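PDB 2Z1T: hydrogenase expression/formation protein HypE from Desulfovibrio vulgaris subsp. vulgaris, which probably carries out the ATP-dependent dehydration step that makes the cyanide ligands of [NiFe]-hydrogenases, binding ATP and magnesium. Local coordinates for residues Leu45-Pro50 against Arg88-Ser93; Asp61-Pro66 against Cys138-Ile143; Ala74-Val79 against Gly115-Glu120; Cys241-Thr246 against Gly317-Glu322. All blocks are in the same frame, centred on the assembly; numbering follows the deposited sequence.

Contact 1 of 4, residues Leu45-Pro50 against Arg88-Ser93; sequences LDLTGP and RPRYLS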
loop_
_atom_site.group_PDB
_atom_site.type_symbol
_atom_site.label_atom_id
_atom_site.label_comp_id
_atom_site.label_asym_id
_atom_site.label_seq_id
_atom_site.Cartn_x
_atom_site.Cartn_y
_atom_site.Cartn_z
ATOM N N LEU A 45 10.324 -11.936 1.619
ATOM C CA LEU A 45 10.093 -11.819 3.043
ATOM C C LEU A 45 10.116 -13.206 3.627
ATOM O O LEU A 45 9.550 -14.122 3.045
ATOM C CB LEU A 45 8.702 -11.233 3.272
ATOM C CG LEU A 45 8.473 -9.742 3.497
ATOM C CD1 LEU A 45 9.312 -8.838 2.619
ATOM C CD2 LEU A 45 7.011 -9.441 3.312
ATOM N N ASP A 46 10.754 -13.363 4.776
ATOM C CA ASP A 46 10.679 -14.616 5.504
ATOM C C ASP A 46 9.811 -14.463 6.742
ATOM O O ASP A 46 10.256 -13.906 7.732
ATOM C CB ASP A 46 12.079 -15.082 5.880
ATOM C CG ASP A 46 12.844 -15.655 4.688
ATOM O OD1 ASP A 46 13.284 -16.818 4.786
ATOM O OD2 ASP A 46 13.001 -14.961 3.651
ATOM N N LEU A 47 8.570 -14.943 6.692
ATOM C CA LEU A 47 7.648 -14.793 7.831
ATOM C C LEU A 47 6.858 -16.059 8.197
ATOM O O LEU A 47 6.466 -16.830 7.303
ATOM C CB LEU A 47 6.681 -13.644 7.577
ATOM C CG LEU A 47 7.270 -12.245 7.388
ATOM C CD1 LEU A 47 6.300 -11.417 6.567
ATOM C CD2 LEU A 47 7.601 -11.563 8.708
ATOM N N THR A 48 6.626 -16.247 9.507
ATOM C CA THR A 48 5.882 -17.401 10.053
ATOM C C THR A 48 4.352 -17.303 9.994
ATOM O O THR A 48 3.735 -16.591 10.794
ATOM C CB THR A 48 6.226 -17.699 11.562
ATOM O OG1 THR A 48 6.611 -16.493 12.232
ATOM C CG2 THR A 48 7.331 -18.765 11.711
ATOM N N GLY A 49 3.753 -18.045 9.061
ATOM C CA GLY A 49 2.351 -18.488 9.204
ATOM C C GLY A 49 1.285 -17.429 9.420
ATOM O O GLY A 49 0.951 -16.697 8.490
ATOM N N PRO A 50 0.716 -17.351 10.640
ATOM C CA PRO A 50 -0.400 -16.402 10.791
ATOM C C PRO A 50 0.105 -14.972 10.887
ATOM O O PRO A 50 0.899 -14.666 11.772
ATOM C CB PRO A 50 -1.093 -16.854 12.083
ATOM C CG PRO A 50 -0.060 -17.651 12.834
ATOM C CD PRO A 50 1.027 -18.081 11.886
ATOM N N ARG A 88 3.424 -8.634 15.818
ATOM C CA ARG A 88 4.720 -7.990 15.715
ATOM C C ARG A 88 4.958 -7.527 14.267
ATOM O O ARG A 88 5.208 -8.354 13.384
ATOM C CB ARG A 88 5.811 -8.978 16.126
ATOM C CG ARG A 88 7.247 -8.509 15.864
ATOM C CD ARG A 88 8.221 -9.548 16.359
ATOM N NE ARG A 88 8.141 -9.763 17.809
ATOM C CZ ARG A 88 8.352 -10.935 18.410
ATOM N NH1 ARG A 88 8.637 -12.009 17.684
ATOM N NH2 ARG A 88 8.267 -11.035 19.733
ATOM N N PRO A 89 4.887 -6.205 14.019
ATOM C CA PRO A 89 5.197 -5.682 12.684
ATOM C C PRO A 89 6.667 -5.861 12.318
ATOM O O PRO A 89 7.566 -5.533 13.096
ATOM C CB PRO A 89 4.855 -4.189 12.796
ATOM C CG PRO A 89 4.062 -4.058 13.997
ATOM C CD PRO A 89 4.492 -5.135 14.935
ATOM N N ARG A 90 6.909 -6.361 11.119
ATOM C CA ARG A 90 8.260 -6.633 10.696
ATOM C C ARG A 90 8.568 -5.776 9.482
ATOM O O ARG A 90 9.636 -5.141 9.427
ATOM C CB ARG A 90 8.422 -8.122 10.389
ATOM C CG ARG A 90 8.196 -9.064 11.589
ATOM C CD ARG A 90 9.474 -9.341 12.382
ATOM N NE ARG A 90 10.558 -9.710 11.474
ATOM C CZ ARG A 90 10.926 -10.958 11.179
ATOM N NH1 ARG A 90 10.313 -11.989 11.758
ATOM N NH2 ARG A 90 11.912 -11.171 10.309
ATOM N N TYR A 91 7.635 -5.732 8.524
ATOM C CA TYR A 91 7.920 -5.120 7.207
ATOM C C TYR A 91 6.876 -4.143 6.717
ATOM O O TYR A 91 5.672 -4.375 6.852
ATOM C CB TYR A 91 8.196 -6.190 6.137
ATOM C CG TYR A 91 9.327 -7.116 6.523
ATOM C CD1 TYR A 91 10.642 -6.658 6.558
ATOM C CD2 TYR A 91 9.083 -8.436 6.895
ATOM C CE1 TYR A 91 11.698 -7.484 6.934
ATOM C CE2 TYR A 91 10.137 -9.279 7.275
ATOM C CZ TYR A 91 11.439 -8.785 7.293
ATOM O OH TYR A 91 12.480 -9.578 7.676
ATOM N N LEU A 92 7.359 -3.031 6.177
ATOM C CA LEU A 92 6.516 -1.993 5.607
ATOM C C LEU A 92 6.868 -1.907 4.161
ATOM O O LEU A 92 8.015 -2.139 3.788
ATOM C CB LEU A 92 6.858 -0.651 6.233
ATOM C CG LEU A 92 6.257 -0.142 7.543
ATOM C CD1 LEU A 92 5.165 0.764 7.165
ATOM C CD2 LEU A 92 5.737 -1.228 8.465
ATOM N N SER A 93 5.916 -1.662 3.371
ATOM C CA SER A 93 6.131 -1.241 1.993
ATOM C C SER A 93 5.685 0.239 1.791
ATOM O O SER A 93 4.909 0.670 2.676
ATOM C CB SER A 93 5.319 -2.121 1.039
ATOM O OG SER A 93 3.928 -1.948 1.243
HETATM O O HOH W 1 12.343 -11.112 5.602
#
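The Tyr91 ring has Leu45 CD1 over one face, about 4.2 Å above the plane and offset toward the rim. Leu47 meets the same ring differently. Its CD2 lies at the edge, near the ring plane, 3.7 Å from Tyr91 CE2. That methyl also lies over one face of the Arg90 guanidinium, again toward the rim. Leu47 CD2 therefore fills the angle between ring and guanidinium.

A classic beta bulge explains why two successive residues of a strand both point at 45-50: Arg90 and Tyr91 face Ile148 together on the neighbouring strand 141-151. The bulge lies in the sheet of the PurM-like N-terminal domain. Segment 45-50 lies alongside 88-93 with no direct hydrogen bond between them, and the direct contact is largely apolar. Leu45 CG comes within 3.7 Å of Tyr91 CD2, approaching obliquely. The Arg90 chain bends at chi2 (-90°) and again at chi3, which lays its aliphatic part along Leu47. Arg90 CG is 3.9 Å from Leu47 CD2.

The polar end of Arg90 is held mainly by Glu150, through a salt bridge to NH1. Leu45 also joins an antiparallel ladder with a strand of the second subunit, so the sheet continues across the dimer interface. Leu45 and Leu47 pack there on Met53 and Leu51 of that subunit.

Tyr91 OH receives a weak hydrogen bond from Arg90 NH2 at 3.1 Å. One water joins the segments: it accepts from Asp46 N at 2.9 Å and makes a weak bond to Tyr91 OH at 2.6 Å.

Contact 2 of 4, residues Asp61-Pro66 against Cys138-Ile143; sequences DPIFFP and CDKMFI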
loop_
_atom_site.group_PDB
_atom_site.type_symbol
_atom_site.label_atom_id
_atom_site.label_comp_id
_atom_site.label_asym_id
_atom_site.label_seq_id
_atom_site.Cartn_x
_atom_site.Cartn_y
_atom_site.Cartn_z
ATOM N N ASP A 61 -2.578 17.607 6.199
ATOM C CA ASP A 61 -2.292 18.959 5.743
ATOM C C ASP A 61 -2.359 19.904 6.939
ATOM O O ASP A 61 -3.422 20.037 7.551
ATOM C CB ASP A 61 -3.319 19.370 4.697
ATOM C CG ASP A 61 -3.105 20.771 4.200
ATOM O OD1 ASP A 61 -4.098 21.528 4.104
ATOM O OD2 ASP A 61 -1.942 21.116 3.907
ATOM N N PRO A 62 -1.236 20.571 7.286
ATOM C CA PRO A 62 0.048 20.625 6.594
ATOM C C PRO A 62 0.916 19.382 6.824
ATOM O O PRO A 62 0.493 18.419 7.475
ATOM C CB PRO A 62 0.714 21.848 7.219
ATOM C CG PRO A 62 0.244 21.814 8.608
ATOM C CD PRO A 62 -1.188 21.343 8.539
ATOM N N ILE A 63 2.130 19.433 6.288
ATOM C CA ILE A 63 2.983 18.267 6.168
ATOM C C ILE A 63 3.972 18.211 7.325
ATOM O O ILE A 63 4.305 17.130 7.801
ATOM C CB ILE A 63 3.614 18.223 4.746
ATOM C CG1 ILE A 63 2.552 17.717 3.771
ATOM C CG2 ILE A 63 4.898 17.359 4.670
ATOM C CD1 ILE A 63 2.881 17.931 2.326
ATOM N N PHE A 64 4.405 19.376 7.797
ATOM C CA PHE A 64 5.176 19.446 9.036
ATOM C C PHE A 64 4.386 20.175 10.101
ATOM O O PHE A 64 3.784 21.213 9.830
ATOM C CB PHE A 64 6.533 20.123 8.824
ATOM C CG PHE A 64 7.424 19.397 7.861
ATOM C CD1 PHE A 64 8.173 18.302 8.280
ATOM C CD2 PHE A 64 7.505 19.803 6.533
ATOM C CE1 PHE A 64 8.996 17.625 7.392
ATOM C CE2 PHE A 64 8.327 19.134 5.638
ATOM C CZ PHE A 64 9.073 18.039 6.069
ATOM N N PHE A 65 4.392 19.618 11.308
ATOM C CA PHE A 65 3.654 20.168 12.436
ATOM C C PHE A 65 4.409 19.839 13.715
ATOM O O PHE A 65 5.275 18.965 13.703
ATOM C CB PHE A 65 2.237 19.595 12.483
ATOM C CG PHE A 65 2.169 18.119 12.205
ATOM C CD1 PHE A 65 2.306 17.190 13.241
ATOM C CD2 PHE A 65 1.967 17.648 10.898
ATOM C CE1 PHE A 65 2.247 15.813 12.978
ATOM C CE2 PHE A 65 1.903 16.293 10.639
ATOM C CZ PHE A 65 2.047 15.371 11.689
ATOM N N PRO A 66 4.099 20.535 14.821
ATOM C CA PRO A 66 4.756 20.215 16.077
ATOM C C PRO A 66 4.550 18.763 16.457
ATOM O O PRO A 66 3.406 18.308 16.533
ATOM C CB PRO A 66 4.038 21.116 17.087
ATOM C CG PRO A 66 3.526 22.243 16.285
ATOM C CD PRO A 66 3.148 21.649 14.971
ATOM N N CYS A 138 -1.987 16.667 -7.701
ATOM C CA CYS A 138 -1.971 16.353 -6.264
ATOM C C CYS A 138 -1.330 17.471 -5.433
ATOM O O CYS A 138 -0.527 18.248 -5.960
ATOM C CB CYS A 138 -1.318 14.989 -5.989
ATOM S SG CYS A 138 0.249 15.027 -5.116
ATOM N N ASP A 139 -1.690 17.545 -4.147
ATOM C CA ASP A 139 -1.230 18.619 -3.251
ATOM C C ASP A 139 0.063 18.268 -2.515
ATOM O O ASP A 139 0.048 17.773 -1.389
ATOM C CB ASP A 139 -2.339 19.031 -2.273
ATOM C CG ASP A 139 -1.945 20.211 -1.368
ATOM O OD1 ASP A 139 -0.998 20.980 -1.670
ATOM O OD2 ASP A 139 -2.611 20.372 -0.332
ATOM N N LYS A 140 1.177 18.554 -3.184
ATOM C CA LYS A 140 2.536 18.393 -2.652
ATOM C C LYS A 140 2.998 16.927 -2.601
ATOM O O LYS A 140 3.925 16.563 -3.337
ATOM C CB LYS A 140 2.744 19.155 -1.322
ATOM C CG LYS A 140 2.087 20.566 -1.287
ATOM C CD LYS A 140 2.811 21.597 -0.398
ATOM C CE LYS A 140 2.661 21.338 1.115
ATOM N NZ LYS A 140 1.289 21.589 1.656
ATOM N N MET A 141 2.357 16.104 -1.756
ATOM C CA MET A 141 2.614 14.644 -1.678
ATOM C C MET A 141 1.572 13.868 -0.845
ATOM O O MET A 141 0.885 14.447 -0.007
ATOM C CB MET A 141 4.013 14.336 -1.132
ATOM C CG MET A 141 4.108 14.354 0.382
ATOM S SD MET A 141 5.824 14.268 0.943
ATOM C CE MET A 141 6.066 12.510 0.982
ATOM N N PHE A 142 1.470 12.559 -1.104
ATOM C CA PHE A 142 0.666 11.635 -0.327
ATOM C C PHE A 142 1.469 10.360 -0.187
ATOM O O PHE A 142 2.279 10.045 -1.051
ATOM C CB PHE A 142 -0.612 11.275 -1.063
ATOM C CG PHE A 142 -1.550 12.417 -1.289
ATOM C CD1 PHE A 142 -2.324 12.455 -2.438
ATOM C CD2 PHE A 142 -1.687 13.432 -0.360
ATOM C CE1 PHE A 142 -3.202 13.488 -2.665
ATOM C CE2 PHE A 142 -2.565 14.471 -0.579
ATOM C CZ PHE A 142 -3.330 14.496 -1.730
ATOM N N ILE A 143 1.231 9.597 0.873
ATOM C CA ILE A 143 1.995 8.374 1.104
ATOM C C ILE A 143 1.055 7.259 1.516
ATOM O O ILE A 143 0.226 7.439 2.394
ATOM C CB ILE A 143 3.048 8.571 2.230
ATOM C CG1 ILE A 143 4.126 9.570 1.802
ATOM C CG2 ILE A 143 3.700 7.242 2.623
ATOM C CD1 ILE A 143 5.079 9.953 2.924
#
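Lys140 bends at both chi3 (-72°) and chi4 (-70°), and this hooks its end back over Ile63. Ile63 runs outward with chi2 near 166°, so CD1 reaches into the hook. Ile63 CD1 is 3.6 Å from Lys140 CE and 3.9 Å from Lys140 CB. Ile63 and Lys140 come from opposite directions and overlap along their lengths.

The ammonium group continues to Asp61, whose side chain meets the lysine at about a right angle. Lys140 NZ and Asp61 OD2 are 4.0 Å apart, a long salt bridge and probably a loose one. Asp139 adds a second carboxylate nearby, with Asp139 OD2 4.4 Å from Asp61 OD2. The like charges are probably eased by Lys140 and by Arg341, which forms a salt bridge with Asp139 OD2. On the other side of Ile63 the contact is looser: its CD1 lies 4.3 Å from Met141 CG.

The backbone sets these side chains in place. A hydrogen bond of 2.9 Å from Met141 N to Asp139 O closes a classic gamma turn with Lys140 at its centre, and there Lys140 has a positive phi. A cis peptide bond precedes Pro62, so the chain turns sharply between Asp61 and Ile63. Ile63 also packs on Ile70 of helix 70-83, and Met141 on Val110 of helix 104-121.

The gamma turn leads straight into strand 141-151. It stands at the end of the PurM-like N-terminal sheet, with the Met141 side chain about 8 Å from that of the ATP-binding residue Thr130.

Contact 3 of 4, residues Ala74-Val79 against Gly115-Glu120; sequences AVHGTV and GKAARE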
loop_
_atom_site.group_PDB
_atom_site.type_symbol
_atom_site.label_atom_id
_atom_site.label_comp_id
_atom_site.label_asym_id
_atom_site.label_seq_id
_atom_site.Cartn_x
_atom_site.Cartn_y
_atom_site.Cartn_z
ATOM N N ALA A 74 3.139 8.151 8.659
ATOM C CA ALA A 74 3.222 7.084 7.670
ATOM C C ALA A 74 3.859 5.803 8.224
ATOM O O ALA A 74 3.347 4.699 7.985
ATOM C CB ALA A 74 3.955 7.582 6.448
ATOM N N VAL A 75 4.936 5.933 8.993
ATOM C CA VAL A 75 5.487 4.757 9.667
ATOM C C VAL A 75 4.674 4.394 10.914
ATOM O O VAL A 75 4.134 3.286 11.020
ATOM C CB VAL A 75 6.971 4.924 10.062
ATOM C CG1 VAL A 75 7.433 3.725 10.871
ATOM C CG2 VAL A 75 7.840 5.114 8.846
ATOM N N HIS A 76 4.571 5.339 11.856
ATOM C CA HIS A 76 3.979 5.032 13.144
ATOM C C HIS A 76 2.573 4.467 12.987
ATOM O O HIS A 76 2.284 3.419 13.546
ATOM C CB HIS A 76 3.966 6.238 14.086
ATOM C CG HIS A 76 5.318 6.780 14.423
ATOM N ND1 HIS A 76 5.543 8.128 14.599
ATOM C CD2 HIS A 76 6.508 6.171 14.628
ATOM C CE1 HIS A 76 6.823 8.330 14.873
ATOM N NE2 HIS A 76 7.431 7.159 14.902
ATOM N N GLY A 77 1.699 5.128 12.233
ATOM C CA GLY A 77 0.289 4.685 12.151
ATOM C C GLY A 77 0.101 3.297 11.535
ATOM O O GLY A 77 -0.829 2.564 11.874
ATOM N N THR A 78 0.990 2.914 10.622
ATOM C CA THR A 78 0.905 1.599 10.039
ATOM C C THR A 78 1.507 0.529 10.953
ATOM O O THR A 78 0.989 -0.597 11.046
ATOM C CB THR A 78 1.492 1.604 8.636
ATOM O OG1 THR A 78 0.651 2.429 7.793
ATOM C CG2 THR A 78 1.526 0.205 8.091
ATOM N N VAL A 79 2.564 0.894 11.672
ATOM C CA VAL A 79 3.096 0.016 12.706
ATOM C C VAL A 79 1.985 -0.301 13.720
ATOM O O VAL A 79 1.750 -1.455 14.108
ATOM C CB VAL A 79 4.331 0.642 13.360
ATOM C CG1 VAL A 79 4.780 -0.166 14.578
ATOM C CG2 VAL A 79 5.476 0.712 12.333
ATOM N N GLY A 115 12.814 6.815 7.820
ATOM C CA GLY A 115 13.963 6.005 8.225
ATOM C C GLY A 115 14.048 5.909 9.735
ATOM O O GLY A 115 13.960 4.819 10.290
ATOM N N LYS A 116 14.174 7.063 10.395
ATOM C CA LYS A 116 14.242 7.137 11.864
ATOM C C LYS A 116 13.087 6.386 12.543
ATOM O O LYS A 116 13.317 5.536 13.402
ATOM C CB LYS A 116 14.304 8.597 12.362
ATOM C CG LYS A 116 14.732 8.693 13.824
ATOM C CD LYS A 116 14.081 9.855 14.620
ATOM C CE LYS A 116 14.947 11.128 14.627
ATOM N NZ LYS A 116 16.419 10.840 14.824
ATOM N N ALA A 117 11.854 6.699 12.146
ATOM C CA ALA A 117 10.686 6.037 12.701
ATOM C C ALA A 117 10.776 4.514 12.485
ATOM O O ALA A 117 10.585 3.748 13.429
ATOM C CB ALA A 117 9.418 6.619 12.124
ATOM N N ALA A 118 11.130 4.069 11.280
ATOM C CA ALA A 118 11.270 2.625 11.034
ATOM C C ALA A 118 12.338 1.989 11.926
ATOM O O ALA A 118 12.114 0.929 12.520
ATOM C CB ALA A 118 11.548 2.325 9.542
ATOM N N ARG A 119 13.482 2.659 12.021
ATOM C CA ARG A 119 14.631 2.184 12.796
ATOM C C ARG A 119 14.205 2.140 14.245
ATOM O O ARG A 119 14.458 1.186 14.976
ATOM C CB ARG A 119 15.789 3.175 12.642
ATOM C CG ARG A 119 17.156 2.555 12.418
ATOM C CD ARG A 119 18.231 3.627 12.118
ATOM N NE ARG A 119 17.996 4.334 10.850
ATOM C CZ ARG A 119 17.702 5.634 10.741
ATOM N NH1 ARG A 119 17.607 6.409 11.824
ATOM N NH2 ARG A 119 17.507 6.162 9.534
ATOM N N GLU A 120 13.501 3.187 14.630
ATOM C CA GLU A 120 13.034 3.348 15.985
ATOM C C GLU A 120 12.053 2.257 16.390
ATOM O O GLU A 120 12.069 1.844 17.538
ATOM C CB GLU A 120 12.385 4.695 16.097
ATOM C CG GLU A 120 12.692 5.436 17.322
ATOM C CD GLU A 120 11.864 6.713 17.359
ATOM O OE1 GLU A 120 10.642 6.650 17.690
ATOM O OE2 GLU A 120 12.448 7.773 17.003
#
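Val75, His76 and Ala117 form the meeting point of two helices of the PurM-like N-terminal domain, 70-83 and 104-121. The two short segments run in roughly the same direction, at 33°, and their axes approach to 9.1 Å. Ala117 is the residue of helix 104-121 at the middle of the contact, though it lies near that helix's C-terminal end. Its CB reaches into the angle between Val75 and His76. Val75 CB is 3.6 Å from Ala117 CB, and both methyls of Val75 close round the same carbon. With chi1 at 175°, Val75 CG1 stands opposite its own backbone N and reaches past Ala117 CB to the helix backbone, 3.7 Å from Ala118 N. The small side chains of Ala117 and Ala118 let the valine come close to the helix backbone.

Helix 104-121 is the helix of a beta-alpha-beta crossover: it joins the adjacent parallel strands 87-99 and 124-133. Helix 70-83 precedes the first of these strands. Thr78 and Val79 touch that strand through Leu92 and Pro89, and Val75 also packs on Met114 of the crossover helix.

His76 closes one margin of the contact. It leaves its helix beside the contact rather than straight at it, and the ring then swings in, so that NE2 lies 3.5 Å from Ala117 CB in an oblique approach. Glu120 is farther off, with OE1 4.3 Å from His76 NE2 and no hydrogen bond between them. The ring's polar partner is Ser198, whose OG bonds to ND1 and limits rotation of the imidazole. The side chain of His76 is about 8 Å from that of Asp220, a magnesium-binding residue.

Contact 4 of 4, residues Cys241-Thr246 against Gly317-Glu322; sequences CHVLET and GQVVME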
loop_
_atom_site.group_PDB
_atom_site.type_symbol
_atom_site.label_atom_id
_atom_site.label_comp_id
_atom_site.label_asym_id
_atom_site.label_seq_id
_atom_site.Cartn_x
_atom_site.Cartn_y
_atom_site.Cartn_z
ATOM N N CYS A 241 -20.514 -0.160 25.822
ATOM C CA CYS A 241 -19.319 0.330 26.463
ATOM C C CYS A 241 -19.755 1.422 27.423
ATOM O O CYS A 241 -20.557 2.288 27.054
ATOM C CB CYS A 241 -18.356 0.885 25.431
ATOM S SG CYS A 241 -17.680 -0.370 24.334
ATOM N N HIS A 242 -19.247 1.341 28.656
ATOM C CA HIS A 242 -19.476 2.339 29.688
ATOM C C HIS A 242 -18.221 3.142 29.972
ATOM O O HIS A 242 -17.178 2.589 30.320
ATOM C CB HIS A 242 -19.995 1.673 30.955
ATOM C CG HIS A 242 -21.484 1.659 31.031
ATOM N ND1 HIS A 242 -22.189 2.442 31.921
ATOM C CD2 HIS A 242 -22.407 1.008 30.285
ATOM C CE1 HIS A 242 -23.484 2.257 31.730
ATOM N NE2 HIS A 242 -23.643 1.396 30.738
ATOM N N VAL A 243 -18.328 4.452 29.813
ATOM C CA VAL A 243 -17.176 5.336 29.928
ATOM C C VAL A 243 -17.398 6.366 31.036
ATOM O O VAL A 243 -18.506 6.827 31.261
ATOM C CB VAL A 243 -16.882 5.998 28.548
ATOM C CG1 VAL A 243 -15.766 7.023 28.635
ATOM C CG2 VAL A 243 -16.474 4.934 27.541
ATOM N N LEU A 244 -16.360 6.686 31.759
ATOM C CA LEU A 244 -16.456 7.692 32.811
ATOM C C LEU A 244 -15.758 8.983 32.398
ATOM O O LEU A 244 -14.548 8.998 32.293
ATOM C CB LEU A 244 -15.843 7.161 34.109
ATOM C CG LEU A 244 -15.955 8.072 35.334
ATOM C CD1 LEU A 244 -17.412 8.218 35.740
ATOM C CD2 LEU A 244 -15.131 7.503 36.478
ATOM N N GLU A 245 -16.515 10.030 32.063
ATOM C CA GLU A 245 -15.899 11.264 31.555
ATOM C C GLU A 245 -14.594 11.689 32.259
ATOM O O GLU A 245 -13.653 12.095 31.581
ATOM C CB GLU A 245 -16.889 12.418 31.526
ATOM C CG GLU A 245 -16.416 13.657 30.762
ATOM C CD GLU A 245 -17.511 14.725 30.594
ATOM O OE1 GLU A 245 -18.494 14.731 31.387
ATOM O OE2 GLU A 245 -17.399 15.574 29.684
ATOM N N THR A 246 -14.524 11.580 33.597
ATOM C CA THR A 246 -13.457 12.212 34.357
ATOM C C THR A 246 -12.190 11.420 34.209
ATOM O O THR A 246 -11.086 11.957 34.334
ATOM C CB THR A 246 -13.751 12.290 35.879
ATOM O OG1 THR A 246 -14.282 11.025 36.354
ATOM C CG2 THR A 246 -14.670 13.452 36.216
ATOM N N GLY A 317 -24.452 -1.781 20.720
ATOM C CA GLY A 317 -23.838 -0.914 19.717
ATOM C C GLY A 317 -23.656 0.495 20.248
ATOM O O GLY A 317 -23.099 1.358 19.557
ATOM N N GLN A 318 -24.118 0.719 21.480
ATOM C CA GLN A 318 -24.157 2.055 22.073
ATOM C C GLN A 318 -23.063 2.314 23.098
ATOM O O GLN A 318 -22.630 1.416 23.845
ATOM C CB GLN A 318 -25.533 2.366 22.688
ATOM C CG GLN A 318 -26.661 2.592 21.668
ATOM C CD GLN A 318 -27.889 3.282 22.279
ATOM O OE1 GLN A 318 -28.228 3.083 23.460
ATOM N NE2 GLN A 318 -28.562 4.102 21.472
ATOM N N VAL A 319 -22.625 3.565 23.124
ATOM C CA VAL A 319 -21.589 3.988 24.031
ATOM C C VAL A 319 -22.174 5.041 24.958
ATOM O O VAL A 319 -22.551 6.138 24.507
ATOM C CB VAL A 319 -20.393 4.586 23.268
ATOM C CG1 VAL A 319 -19.330 5.111 24.257
ATOM C CG2 VAL A 319 -19.817 3.566 22.300
ATOM N N VAL A 320 -22.244 4.722 26.250
ATOM C CA VAL A 320 -22.776 5.693 27.208
ATOM C C VAL A 320 -21.776 6.140 28.260
ATOM O O VAL A 320 -21.158 5.322 28.943
ATOM C CB VAL A 320 -24.237 5.364 27.731
ATOM C CG1 VAL A 320 -24.397 3.909 28.155
ATOM C CG2 VAL A 320 -24.637 6.308 28.840
ATOM N N MET A 321 -21.603 7.454 28.350
ATOM C CA MET A 321 -20.668 8.078 29.290
ATOM C C MET A 321 -21.393 8.631 30.539
ATOM O O MET A 321 -22.400 9.354 30.397
ATOM C CB MET A 321 -19.953 9.213 28.559
ATOM C CG MET A 321 -18.639 9.660 29.198
ATOM S SD MET A 321 -17.799 10.933 28.221
ATOM C CE MET A 321 -19.121 12.131 28.032
ATOM N N GLU A 322 -20.932 8.230 31.783
ATOM C CA GLU A 322 -21.306 9.007 32.959
ATOM C C GLU A 322 -20.596 10.356 32.972
ATOM O O GLU A 322 -19.399 10.357 33.056
ATOM C CB GLU A 322 -20.969 8.231 34.235
ATOM C CG GLU A 322 -21.453 8.897 35.512
ATOM C CD GLU A 322 -21.188 8.056 36.745
ATOM O OE1 GLU A 322 -21.659 8.436 37.839
ATOM O OE2 GLU A 322 -20.509 7.016 36.622
#
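The side chains of Val243 and Met321 cross at a slant at the apolar centre, with Val243 CG1 3.9 Å from Met321 CG. Cys241 and Val319 are on the same face of the sheet. Their contact is looser, Cys241 CB lying 4.4 Å from Val319 CG2. Met321 is extended through chi2 (176°), which brings SD 3.7 Å from Glu245 CB. The bend at chi3 (53°) then turns CE toward the CG and CD of Glu245.

The opposite face bears His242 and Val320, which point the same way. Val320 CG1 makes a CH-pi contact over one face of the imidazole, 4.1 Å from the ring centroid.

Between the faces runs a regular parallel ladder. Cys241, Val243 and Glu245 give their N-H groups to the carbonyls of Gln318, Val320 and Glu322. Val320 N and Glu322 N return bonds to Cys241 O and Val243 O. The bond from Val243 N to Val320 O is 3.1 Å long and nearly straight, at 168°.

At the polar edge Glu322 extends beside Leu244, its OE2 3.4 Å from Leu244 CD1. Glu245 starts a 3-10 turn, and its OE1 accepts from Ala324 N.

Both strands are internal to the mixed sheet of the C-terminal half. Strand 300-306 flanks 240-244, and 328-331 flanks 319-322, each antiparallel to its neighbour. Helix 225-237 packs on the Cys241 and Val243 face through Ala234 and Leu230.

From the N terminus, the chain passes 45-50, 61-66 and 74-79 before any contact closes. Contact 1 closes first, at 88-93, and contact 3 closes at 115-120. These two cross, because 74-79 lies between the segments of contact 1. Contact 2 closes at 138-143. It crosses contact 1 and wholly encloses contact 3. Contacts 1 and 2 reach neighbouring strands of the N-terminal sheet, and both touch the second subunit. Contact 3 touches both: its first helix packs on the strand of contact 1, and Ala74 meets Ile143 of contact 2. Contact 4 follows in series: 241-246 opens it and 317-322 closes it, in the C-terminal sheet on the opposite side of the chain's centre.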